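Local coordinates for protein glucoamylase (Thermoanaerobacterium thermosaccharolyticum, PDB 1LF6) that hydrolyses terminal alpha-1,4-linked glucose residues successively from the non-reducing ends of starch-like chains, releasing beta-D-glucose, and also cleaves isomaltose, at residues P534-L539 and K557-T562; G494-G499 and E530-S535; I194-Y199 and F244-S249; N176-A181 and Y187-S192; I461-Q464 and S470-K473. All coordinates share one frame; numbering follows the deposited sequence.

The five contacts fall into two groups on opposite sides of the chain's centre. Contacts 3 and 4 belong to the N-terminal beta-sandwich domain; their centres are 8 Å apart, and Trp196 joins them through NE1, 2.8 Å from Glu177 O. Contacts 1, 2 and 5 belong to the (alpha/alpha) barrel of the family 15 hydrolase. Contacts 1 and 2 share Pro534 and Ser535 and touch where Val558 CG1 meets Leu496 CD1 at 3.5 Å. Contact 5 lies about 33 Å from contact 1, centre to centre. Near the catalytic centre, the side chain of Pro534, shared by contacts 1 and 2, is about 10 Å from that of Glu435, the probable proton acceptor.

Contact 1: P534-L539 and K557-T562; sequences PSFLEL and KVVDST
A small, buried apolar contact joins 534-539, a short 3-10 turn leading into helix 538-541, to the last turns of helix 550-562 in the (alpha/alpha) barrel domain. Val559 is the hub: it faces the 3-10 turn and gives one methyl to each of two partners. Its CG2 lies 3.8 Å from Phe536 CE1, approaching the ring at a slant, while CG1 stands at a looser 4.4 Å from Pro534 CB. With CG1 anti to the backbone N (chi1 167°), CG2 swings to the N side of the residue, so the fork of the valine spans both partners. A beta-branched side chain suits this place because both arms are used. Proline fits the start of the 3-10 turn, where its restricted phi (-61°) already suits the turn and its own O receives Leu537 N at 3.0 Å. Phe536 has more than one neighbour: Leu537 CG lies over one face of its ring, towards the rim, and Ile552, Thr555 and Leu556 of helix 550-562 also touch it. Ser535 turns elsewhere, its OG hydrogen-bonded to Asp533 and Arg436. Near the end of helix 550-562, two hydroxyls fold back onto carbonyls one turn earlier. Thr562 OG1 gives a bond of 2.9 Å to Val558 O. Ser561 OG gives one of 2.7 Å to Lys557 O, meeting it from the face of the carbonyl plane opposite to Ser561 N.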
# COMPACT_ATOMS: atom_id res chain seq x y z
N PRO A 534 -8.69 20.21 -3.10
CA PRO A 534 -7.31 20.64 -3.39
C PRO A 534 -6.73 20.06 -4.68
O PRO A 534 -5.67 20.50 -5.13
CB PRO A 534 -6.55 20.19 -2.15
CG PRO A 534 -7.34 19.04 -1.65
CD PRO A 534 -8.76 19.50 -1.82
N SER A 535 -7.43 19.10 -5.27
CA SER A 535 -6.99 18.47 -6.51
C SER A 535 -6.86 19.47 -7.65
O SER A 535 -6.22 19.18 -8.66
CB SER A 535 -7.98 17.37 -6.93
OG SER A 535 -8.03 16.34 -5.96
N PHE A 536 -7.49 20.64 -7.51
CA PHE A 536 -7.41 21.64 -8.56
C PHE A 536 -5.95 22.04 -8.77
O PHE A 536 -5.59 22.52 -9.83
CB PHE A 536 -8.23 22.88 -8.22
CG PHE A 536 -7.56 23.81 -7.25
CD1 PHE A 536 -7.52 23.51 -5.89
CD2 PHE A 536 -6.96 24.98 -7.69
CE1 PHE A 536 -6.88 24.35 -4.99
CE2 PHE A 536 -6.31 25.84 -6.80
CZ PHE A 536 -6.27 25.52 -5.45
N LEU A 537 -5.12 21.82 -7.75
CA LEU A 537 -3.70 22.17 -7.87
C LEU A 537 -3.02 21.35 -8.95
O LEU A 537 -1.87 21.61 -9.31
CB LEU A 537 -2.97 21.98 -6.53
CG LEU A 537 -3.29 23.01 -5.44
CD1 LEU A 537 -2.54 22.65 -4.16
CD2 LEU A 537 -2.92 24.42 -5.92
N GLU A 538 -3.73 20.35 -9.47
CA GLU A 538 -3.19 19.52 -10.54
C GLU A 538 -2.99 20.39 -11.77
O GLU A 538 -2.14 20.10 -12.62
CB GLU A 538 -4.15 18.38 -10.87
CG GLU A 538 -4.11 17.24 -9.87
CD GLU A 538 -2.82 16.46 -9.94
OE1 GLU A 538 -1.81 16.90 -9.36
OE2 GLU A 538 -2.82 15.40 -10.61
N LEU A 539 -3.79 21.45 -11.86
CA LEU A 539 -3.71 22.40 -12.97
C LEU A 539 -2.30 22.97 -13.06
O LEU A 539 -1.74 23.06 -14.15
CB LEU A 539 -4.71 23.55 -12.77
CG LEU A 539 -6.20 23.26 -12.99
CD1 LEU A 539 -7.04 24.37 -12.36
CD2 LEU A 539 -6.50 23.14 -14.49
N LYS A 557 -7.47 30.34 -1.21
CA LYS A 557 -8.06 31.01 -0.05
C LYS A 557 -9.26 30.24 0.48
O LYS A 557 -9.41 30.07 1.69
CB LYS A 557 -8.51 32.43 -0.40
CG LYS A 557 -7.41 33.35 -0.90
CD LYS A 557 -7.92 34.78 -1.01
CE LYS A 557 -6.92 35.67 -1.73
NZ LYS A 557 -6.77 35.27 -3.16
N VAL A 558 -10.12 29.79 -0.42
CA VAL A 558 -11.31 29.05 -0.03
C VAL A 558 -10.95 27.67 0.51
O VAL A 558 -11.53 27.20 1.49
CB VAL A 558 -12.28 28.90 -1.22
CG1 VAL A 558 -13.48 28.07 -0.83
CG2 VAL A 558 -12.73 30.28 -1.69
N VAL A 559 -9.99 27.01 -0.15
CA VAL A 559 -9.56 25.69 0.29
C VAL A 559 -8.95 25.73 1.69
O VAL A 559 -9.30 24.92 2.54
CB VAL A 559 -8.53 25.10 -0.70
CG1 VAL A 559 -7.85 23.89 -0.08
CG2 VAL A 559 -9.23 24.71 -1.99
N ASP A 560 -8.05 26.68 1.94
CA ASP A 560 -7.43 26.77 3.25
C ASP A 560 -8.39 27.23 4.35
O ASP A 560 -8.19 26.92 5.53
CB ASP A 560 -6.21 27.70 3.21
CG ASP A 560 -5.06 27.09 2.41
OD1 ASP A 560 -5.11 25.87 2.15
OD2 ASP A 560 -4.11 27.82 2.07
N SER A 561 -9.44 27.96 3.97
CA SER A 561 -10.41 28.43 4.95
C SER A 561 -11.43 27.35 5.29
O SER A 561 -12.07 27.41 6.33
CB SER A 561 -11.17 29.65 4.40
OG SER A 561 -10.28 30.71 4.14
N THR A 562 -11.56 26.35 4.43
CA THR A 562 -12.56 25.31 4.68
C THR A 562 -12.06 23.90 4.95
O THR A 562 -12.67 23.17 5.73
CB THR A 562 -13.55 25.25 3.50
OG1 THR A 562 -12.87 24.80 2.32
CG2 THR A 562 -14.13 26.62 3.22

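Contact 2: G494-G499 and E530-S535; sequences GPLGNG and EIVDPS
Pro495 and Leu496 carry this loop-to-loop contact, which sets a surface turn of the catalytic domain against the chain that runs into the 3-10 turn at Pro534. Gly494 opens the loop and pairs its N with Gly499 O at 3.0 Å, drawing the two ends together. Pro495 follows, its ring crossing the Glu530 side chain at about a right angle, with CG 4.0 Å from Glu530 CG. The glutamate meets the ring with its CG methylene, while its OE2 accepts from the backbone N of Asp527. Leu496 reaches deeper: its CD1 meets Val532 CG1 tip to tip at 3.9 Å and also lies 3.7 Å from Glu530 O. CG stands anti to the carbonyl carbon (chi1 -61°), and the extended chi2 of 175° carries CD1 outward to the valine. Leucine suits the spot by its length, and Val532 answers with a single methyl. From Leu496 the chain makes a type II' beta turn closed by Gly499 N to Leu496 O at 2.7 Å; Gly497, at positive phi, takes the turn's first inner corner with a conformation easy for a residue lacking a side chain. Further along the opposite segment, Asp533 OD1 accepts Ser535 N in an Asx turn. Helix 550-562 packs against both Leu496 and Val532 through Val558 and Thr562, while Tyr501 of strand 501-502 touches Pro495 and Val532.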
# COMPACT_ATOMS: atom_id res chain seq x y z
N GLY A 494 -20.15 31.35 -6.08
CA GLY A 494 -20.12 30.38 -5.00
C GLY A 494 -20.41 30.96 -3.62
O GLY A 494 -20.13 32.12 -3.38
N PRO A 495 -20.95 30.15 -2.70
CA PRO A 495 -21.28 30.58 -1.33
C PRO A 495 -20.06 30.76 -0.43
O PRO A 495 -20.14 31.42 0.61
CB PRO A 495 -22.20 29.48 -0.84
CG PRO A 495 -21.62 28.27 -1.49
CD PRO A 495 -21.36 28.74 -2.91
N LEU A 496 -18.93 30.17 -0.82
CA LEU A 496 -17.73 30.26 -0.01
C LEU A 496 -16.89 31.50 -0.27
O LEU A 496 -16.82 31.98 -1.40
CB LEU A 496 -16.86 29.01 -0.22
CG LEU A 496 -17.48 27.66 0.15
CD1 LEU A 496 -16.53 26.54 -0.23
CD2 LEU A 496 -17.79 27.62 1.64
N GLY A 497 -16.27 32.02 0.79
CA GLY A 497 -15.43 33.20 0.69
C GLY A 497 -15.96 34.29 -0.21
O GLY A 497 -17.13 34.67 -0.13
N ASN A 498 -15.10 34.78 -1.10
CA ASN A 498 -15.47 35.84 -2.03
C ASN A 498 -16.28 35.30 -3.22
O ASN A 498 -16.55 36.03 -4.17
CB ASN A 498 -14.21 36.55 -2.54
CG ASN A 498 -13.45 35.74 -3.57
OD1 ASN A 498 -13.73 34.56 -3.79
ND2 ASN A 498 -12.48 36.38 -4.21
N GLY A 499 -16.67 34.03 -3.15
CA GLY A 499 -17.48 33.43 -4.21
C GLY A 499 -16.77 33.09 -5.51
O GLY A 499 -17.41 32.62 -6.46
N GLU A 530 -20.71 24.41 -3.41
CA GLU A 530 -20.35 24.33 -1.99
C GLU A 530 -19.13 23.44 -1.79
O GLU A 530 -18.54 23.42 -0.71
CB GLU A 530 -21.48 23.71 -1.16
CG GLU A 530 -22.82 24.44 -1.14
CD GLU A 530 -23.84 23.70 -0.28
OE1 GLU A 530 -23.60 23.58 0.94
OE2 GLU A 530 -24.87 23.23 -0.81
N ILE A 531 -18.76 22.69 -2.82
CA ILE A 531 -17.66 21.74 -2.70
C ILE A 531 -16.34 22.11 -3.38
O ILE A 531 -16.29 22.28 -4.60
CB ILE A 531 -18.08 20.37 -3.26
CG1 ILE A 531 -19.49 20.01 -2.76
CG2 ILE A 531 -17.08 19.31 -2.87
CD1 ILE A 531 -19.63 19.89 -1.25
N VAL A 532 -15.29 22.24 -2.58
CA VAL A 532 -13.96 22.54 -3.11
C VAL A 532 -13.06 21.33 -2.86
O VAL A 532 -13.32 20.53 -1.96
CB VAL A 532 -13.34 23.83 -2.49
CG1 VAL A 532 -14.16 25.04 -2.92
CG2 VAL A 532 -13.27 23.73 -0.97
N ASP A 533 -12.01 21.21 -3.66
CA ASP A 533 -11.11 20.06 -3.61
C ASP A 533 -9.69 20.52 -3.96
O ASP A 533 -9.47 21.15 -4.99
CB ASP A 533 -11.62 19.04 -4.63
CG ASP A 533 -10.85 17.73 -4.62
OD1 ASP A 533 -9.61 17.76 -4.46
OD2 ASP A 533 -11.49 16.67 -4.81
N PRO A 534 -8.69 20.21 -3.10
CA PRO A 534 -7.31 20.64 -3.39
C PRO A 534 -6.73 20.06 -4.68
O PRO A 534 -5.67 20.50 -5.13
CB PRO A 534 -6.55 20.19 -2.15
CG PRO A 534 -7.34 19.04 -1.65
CD PRO A 534 -8.76 19.50 -1.82
N SER A 535 -7.43 19.10 -5.27
CA SER A 535 -6.99 18.47 -6.51
C SER A 535 -6.86 19.47 -7.65
O SER A 535 -6.22 19.18 -8.66
CB SER A 535 -7.98 17.37 -6.93
OG SER A 535 -8.03 16.34 -5.96

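Contact 3: I194-Y199 and F244-S249; sequences IGWKGY and FEIVLS
Trp196 and Ile246 form the closer of two apolar meetings between the loop after strand 186-192 and strand 243-251 of the beta-sandwich domain. Ile246 CD1 meets the far end of the six-membered ring at a slant, 3.6 Å from Trp196 CH2 and 3.7 Å from Trp196 CZ3, the two side chains crossing at about a right angle. Tryptophan suits the loop because its long side chain reaches across to the strand from a backbone that is farther off. Leu190 of the adjacent strand touches both partners. At the second meeting Ile194 CD1 lies 3.7 Å from Phe244 CB. Ile194 CG1 stands between its backbone N and carbonyl carbon (chi1 59°), which turns the ethyl arm to the phenylalanine; the Phe244 ring leads off elsewhere, with Ile246 CG1 at its edge. Beyond these pairs the contact opens out. Lys197 is exposed and takes no part, and the chain departs towards strand 198-203, where Lys197 and Gly198 bond through their backbones to Glu235. Gly195, between the two contact residues, has positive phi and no side chain to place. No hydrogen bond crosses between the segments, so their mutual hold rests on the fit of hydrocarbon groups, while the indole's polar NE1 is satisfied by Glu177 O.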
# COMPACT_ATOMS: atom_id res chain seq x y z
N ILE A 194 14.55 -25.50 16.36
CA ILE A 194 14.66 -26.30 17.57
C ILE A 194 13.42 -27.17 17.75
O ILE A 194 13.25 -27.80 18.79
CB ILE A 194 14.82 -25.42 18.83
CG1 ILE A 194 13.61 -24.49 18.96
CG2 ILE A 194 16.11 -24.65 18.76
CD1 ILE A 194 13.54 -23.77 20.29
N GLY A 195 12.56 -27.18 16.74
CA GLY A 195 11.35 -27.98 16.81
C GLY A 195 10.31 -27.40 17.75
O GLY A 195 10.45 -26.26 18.20
N TRP A 196 9.28 -28.18 18.06
CA TRP A 196 8.21 -27.73 18.95
C TRP A 196 8.13 -28.59 20.20
O TRP A 196 8.42 -29.78 20.18
CB TRP A 196 6.86 -27.78 18.23
CG TRP A 196 6.90 -27.26 16.83
CD1 TRP A 196 6.89 -28.00 15.68
CD2 TRP A 196 6.96 -25.89 16.43
NE1 TRP A 196 6.94 -27.17 14.58
CE2 TRP A 196 6.98 -25.87 15.01
CE3 TRP A 196 6.99 -24.67 17.12
CZ2 TRP A 196 7.04 -24.68 14.28
CZ3 TRP A 196 7.05 -23.49 16.39
CH2 TRP A 196 7.07 -23.50 14.99
N LYS A 197 7.71 -27.97 21.30
CA LYS A 197 7.56 -28.68 22.56
C LYS A 197 6.17 -29.30 22.54
O LYS A 197 5.82 -30.12 23.40
CB LYS A 197 7.67 -27.70 23.74
CG LYS A 197 7.56 -28.36 25.10
CD LYS A 197 7.78 -27.37 26.23
CE LYS A 197 7.76 -28.07 27.58
NZ LYS A 197 8.06 -27.13 28.70
N GLY A 198 5.38 -28.91 21.55
CA GLY A 198 4.03 -29.42 21.40
C GLY A 198 3.29 -28.61 20.35
O GLY A 198 3.62 -27.45 20.10
N TYR A 199 2.28 -29.21 19.72
CA TYR A 199 1.51 -28.53 18.69
C TYR A 199 0.02 -28.84 18.78
O TYR A 199 -0.40 -29.78 19.46
CB TYR A 199 2.03 -28.93 17.31
CG TYR A 199 2.04 -30.43 17.07
CD1 TYR A 199 0.86 -31.14 16.90
CD2 TYR A 199 3.24 -31.13 17.04
CE1 TYR A 199 0.87 -32.53 16.71
CE2 TYR A 199 3.27 -32.51 16.85
CZ TYR A 199 2.08 -33.20 16.69
OH TYR A 199 2.10 -34.57 16.51
N PHE A 244 15.45 -18.70 19.13
CA PHE A 244 15.20 -19.69 18.08
C PHE A 244 14.82 -19.06 16.74
O PHE A 244 14.62 -17.85 16.64
CB PHE A 244 14.07 -20.61 18.53
CG PHE A 244 12.88 -19.87 19.07
CD1 PHE A 244 12.91 -19.33 20.35
CD2 PHE A 244 11.76 -19.66 18.27
CE1 PHE A 244 11.83 -18.58 20.83
CE2 PHE A 244 10.68 -18.92 18.75
CZ PHE A 244 10.71 -18.38 20.03
N GLU A 245 14.70 -19.90 15.72
CA GLU A 245 14.35 -19.44 14.38
C GLU A 245 13.06 -20.09 13.87
O GLU A 245 12.95 -21.32 13.82
CB GLU A 245 15.48 -19.77 13.40
CG GLU A 245 16.84 -19.24 13.83
CD GLU A 245 17.95 -19.63 12.87
OE1 GLU A 245 19.11 -19.27 13.13
OE2 GLU A 245 17.65 -20.29 11.85
N ILE A 246 12.09 -19.26 13.50
CA ILE A 246 10.82 -19.76 12.97
C ILE A 246 10.83 -19.54 11.46
O ILE A 246 11.13 -18.44 10.99
CB ILE A 246 9.61 -19.02 13.61
CG1 ILE A 246 9.55 -19.33 15.11
CG2 ILE A 246 8.31 -19.45 12.94
CD1 ILE A 246 9.41 -20.81 15.43
N VAL A 247 10.51 -20.58 10.71
CA VAL A 247 10.49 -20.48 9.26
C VAL A 247 9.15 -20.90 8.66
O VAL A 247 8.60 -21.94 9.00
CB VAL A 247 11.60 -21.36 8.62
CG1 VAL A 247 11.55 -21.25 7.10
CG2 VAL A 247 12.97 -20.92 9.14
N LEU A 248 8.63 -20.05 7.77
CA LEU A 248 7.37 -20.33 7.09
C LEU A 248 7.65 -20.38 5.60
O LEU A 248 8.05 -19.38 4.99
CB LEU A 248 6.34 -19.23 7.38
CG LEU A 248 5.01 -19.34 6.63
CD1 LEU A 248 4.25 -20.57 7.09
CD2 LEU A 248 4.19 -18.08 6.89
N SER A 249 7.44 -21.55 5.01
CA SER A 249 7.69 -21.73 3.59
C SER A 249 6.40 -21.98 2.81
O SER A 249 5.38 -22.36 3.39
CB SER A 249 8.67 -22.89 3.38
OG SER A 249 9.90 -22.61 4.05

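Contact 4: N176-A181 and Y187-S192; sequences NEMLMA and YTALSS
Bends at chi2 (-63°) and chi3 (-70°) curl Met180 back over Ala189, whereas Leu179 and Leu190 take different first torsions yet lie side by side, pointing the same way. These pairs belong to an antiparallel beta hairpin, strands 176-183 and 186-192, in the N-terminal beta-sandwich domain. Leu179 with Leu190 and Ala181 with Thr188 are hydrogen-bonded pairs; Met180 with Ala189, between them, is a non-hydrogen-bonded pair. In the first, Leu179 N gives to Leu190 O at 3.0 Å, in the carbonyl plane and on a lone pair, and Leu190 N returns a straighter bond (165°) to Leu179 O at 2.8 Å. In the other, Thr188 N reaches Ala181 O at 2.9 Å and Ala181 N gives to Thr188 O at 3.1 Å. Met180 SD lies 3.6 Å from Ala189 CB, and its CE comes over the same methyl; the small alanine lets the flexible thioether fold down. A serine in place of Met180 lacks the sulfur and methyl, and would probably leave Ala189 CB without its cover and a gap beside Tyr169 and Ile171. On the leucine face, Leu179 CB and Leu190 CB are 4.0 Å apart, and Trp196 touches both residues. A water gives a hydrogen bond to Leu179 O at 2.7 Å and also bonds to Thr188 OG1, which has a second partner in Tyr155 OH. Four amide bonds thus tie the strands, Leu179 O taking both Leu190 N and the water, while other backbone groups pair outward with strands 166-173 and 243-251.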
# COMPACT_ATOMS: atom_id res chain seq x y z
N ASN A 176 11.69 -33.50 11.00
CA ASN A 176 11.35 -32.12 11.33
C ASN A 176 9.83 -31.98 11.37
O ASN A 176 9.15 -32.18 10.36
CB ASN A 176 11.94 -31.17 10.29
CG ASN A 176 13.06 -30.31 10.86
OD1 ASN A 176 12.81 -29.37 11.63
ND2 ASN A 176 14.29 -30.62 10.48
N GLU A 177 9.29 -31.65 12.54
CA GLU A 177 7.86 -31.48 12.69
C GLU A 177 7.41 -30.13 12.15
O GLU A 177 7.78 -29.09 12.68
CB GLU A 177 7.45 -31.60 14.16
CG GLU A 177 7.38 -33.02 14.68
CD GLU A 177 6.83 -33.10 16.09
OE1 GLU A 177 6.47 -34.22 16.51
OE2 GLU A 177 6.75 -32.06 16.77
N MET A 178 6.61 -30.17 11.09
CA MET A 178 6.12 -28.95 10.47
C MET A 178 4.59 -28.89 10.45
O MET A 178 3.93 -29.87 10.13
CB MET A 178 6.63 -28.85 9.02
CG MET A 178 8.14 -28.79 8.88
SD MET A 178 8.65 -28.78 7.14
CE MET A 178 10.45 -28.82 7.32
N LEU A 179 4.05 -27.74 10.82
CA LEU A 179 2.60 -27.53 10.81
C LEU A 179 2.27 -27.11 9.39
O LEU A 179 2.79 -26.12 8.89
CB LEU A 179 2.20 -26.44 11.80
CG LEU A 179 2.10 -26.83 13.28
CD1 LEU A 179 3.38 -27.49 13.73
CD2 LEU A 179 1.80 -25.60 14.12
N MET A 180 1.41 -27.88 8.73
CA MET A 180 1.03 -27.60 7.35
C MET A 180 -0.36 -26.99 7.22
O MET A 180 -1.23 -27.21 8.06
CB MET A 180 1.08 -28.89 6.53
CG MET A 180 2.34 -29.72 6.73
SD MET A 180 3.83 -28.85 6.22
CE MET A 180 3.59 -28.85 4.44
N ALA A 181 -0.56 -26.24 6.14
CA ALA A 181 -1.84 -25.61 5.85
C ALA A 181 -1.99 -25.58 4.34
O ALA A 181 -1.01 -25.39 3.61
CB ALA A 181 -1.88 -24.19 6.41
N TYR A 187 0.22 -24.25 -0.49
CA TYR A 187 0.58 -24.93 0.76
C TYR A 187 1.59 -24.11 1.56
O TYR A 187 2.46 -23.45 0.99
CB TYR A 187 1.21 -26.30 0.47
CG TYR A 187 0.30 -27.31 -0.19
CD1 TYR A 187 -0.20 -28.40 0.53
CD2 TYR A 187 -0.05 -27.20 -1.53
CE1 TYR A 187 -1.01 -29.35 -0.07
CE2 TYR A 187 -0.86 -28.15 -2.15
CZ TYR A 187 -1.34 -29.22 -1.41
OH TYR A 187 -2.15 -30.15 -2.02
N THR A 188 1.48 -24.18 2.88
CA THR A 188 2.40 -23.49 3.77
C THR A 188 2.95 -24.50 4.77
O THR A 188 2.25 -25.44 5.17
CB THR A 188 1.73 -22.34 4.55
OG1 THR A 188 0.83 -22.88 5.53
CG2 THR A 188 0.96 -21.43 3.59
N ALA A 189 4.20 -24.30 5.16
CA ALA A 189 4.85 -25.18 6.11
C ALA A 189 5.52 -24.34 7.19
O ALA A 189 6.38 -23.51 6.89
CB ALA A 189 5.89 -26.04 5.39
N LEU A 190 5.11 -24.55 8.44
CA LEU A 190 5.67 -23.81 9.56
C LEU A 190 6.67 -24.73 10.28
O LEU A 190 6.32 -25.84 10.66
CB LEU A 190 4.56 -23.41 10.53
CG LEU A 190 4.78 -22.22 11.47
CD1 LEU A 190 3.76 -22.29 12.58
CD2 LEU A 190 6.17 -22.25 12.04
N SER A 191 7.90 -24.26 10.46
CA SER A 191 8.92 -25.06 11.13
C SER A 191 9.72 -24.27 12.16
O SER A 191 9.67 -23.04 12.20
CB SER A 191 9.88 -25.66 10.09
OG SER A 191 10.58 -24.64 9.40
N SER A 192 10.46 -25.01 12.98
CA SER A 192 11.30 -24.41 14.03
C SER A 192 12.68 -25.07 13.98
O SER A 192 12.78 -26.28 13.81
CB SER A 192 10.66 -24.64 15.40
OG SER A 192 11.43 -24.06 16.43
O HOH W 1 1.84 -23.85 7.90

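Contact 5: I461-Q464 and S470-K473; sequences IAEQ and SAQK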
# COMPACT_ATOMS: atom_id res chain seq x y z
N ILE A 461 4.39 13.20 -29.30
CA ILE A 461 4.79 11.85 -29.71
C ILE A 461 4.33 11.55 -31.13
O ILE A 461 5.03 10.86 -31.88
CB ILE A 461 4.21 10.79 -28.75
CG1 ILE A 461 4.78 11.00 -27.34
CG2 ILE A 461 4.54 9.40 -29.26
CD1 ILE A 461 4.20 10.06 -26.30
N ALA A 462 3.16 12.05 -31.51
CA ALA A 462 2.65 11.83 -32.86
C ALA A 462 3.62 12.46 -33.86
O ALA A 462 3.89 11.88 -34.91
CB ALA A 462 1.27 12.44 -33.01
N GLU A 463 4.12 13.65 -33.52
CA GLU A 463 5.07 14.35 -34.39
C GLU A 463 6.37 13.57 -34.53
O GLU A 463 6.96 13.52 -35.61
CB GLU A 463 5.36 15.75 -33.85
CG GLU A 463 4.21 16.72 -34.04
CD GLU A 463 4.53 18.12 -33.54
OE1 GLU A 463 3.65 19.01 -33.64
OE2 GLU A 463 5.66 18.34 -33.06
N GLN A 464 6.82 12.96 -33.44
CA GLN A 464 8.05 12.17 -33.45
C GLN A 464 7.87 11.00 -34.41
O GLN A 464 8.83 10.53 -35.02
CB GLN A 464 8.36 11.63 -32.05
CG GLN A 464 8.65 12.72 -31.03
CD GLN A 464 9.92 13.49 -31.34
OE1 GLN A 464 10.11 14.62 -30.88
NE2 GLN A 464 10.81 12.87 -32.11
N SER A 470 -2.53 13.57 -36.88
CA SER A 470 -2.98 13.30 -35.52
C SER A 470 -2.43 14.36 -34.56
O SER A 470 -3.13 14.82 -33.66
CB SER A 470 -2.53 11.91 -35.06
OG SER A 470 -3.17 10.89 -35.82
N ALA A 471 -1.17 14.73 -34.77
CA ALA A 471 -0.53 15.73 -33.93
C ALA A 471 -1.37 17.01 -33.86
O ALA A 471 -1.66 17.50 -32.78
CB ALA A 471 0.85 16.05 -34.47
N GLN A 472 -1.74 17.53 -35.03
CA GLN A 472 -2.54 18.74 -35.10
C GLN A 472 -3.90 18.56 -34.42
O GLN A 472 -4.37 19.43 -33.69
CB GLN A 472 -2.77 19.15 -36.56
CG GLN A 472 -3.54 20.44 -36.70
CD GLN A 472 -3.89 20.75 -38.14
OE1 GLN A 472 -3.02 20.93 -38.98
NE2 GLN A 472 -5.19 20.81 -38.42
N LYS A 473 -4.52 17.41 -34.67
CA LYS A 473 -5.82 17.08 -34.09
C LYS A 473 -5.78 17.07 -32.56
O LYS A 473 -6.63 17.66 -31.90
CB LYS A 473 -6.25 15.71 -34.61
CG LYS A 473 -7.59 15.22 -34.09
CD LYS A 473 -7.93 13.86 -34.70
CE LYS A 473 -9.23 13.31 -34.15
NZ LYS A 473 -10.36 14.27 -34.33
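Ala471 CB fits against two side chains of the preceding helix, Ala462 and Glu463, where helices 445-464 and 468-489 follow one another in the (alpha/alpha) barrel domain. This fold is built of helical hairpins, and here two consecutive helices are joined by a short connection, the contact lying where the first ends and the second has just begun. The backbones come close, with Ala462 CA and Ala471 CA 5.1 Å apart, and alanine suits both positions because a lone methyl is all that such an approach can readily take. The two methyls, Ala462 CB and Ala471 CB, stand 3.9 Å apart and face one another. Ala462 CB also lies 3.8 Å from Ala471 N, so it packs on the backbone as well as on the methyl, and at its margin it meets Ser470 CB at a looser 4.4 Å.

Glu463 covers the outer side. Its CG stands anti to the carbonyl carbon (chi1 -73°), and the chain then runs extended, so that the methylene passes by the alanine while the carboxylate lies further along, at the solvent-exposed border. A glutamate fits such a border, offering hydrocarbon inward and charge outward. Ser470 turns its hydroxyl to Asp467 near the start of its own helix, while Tyr414 of helix 414-428 touches both Ala462 and Ser470. No hydrogen bond links the two segments. Their nearest approach is aliphatic, Glu463 CG to Ala471 CB at 3.5 Å.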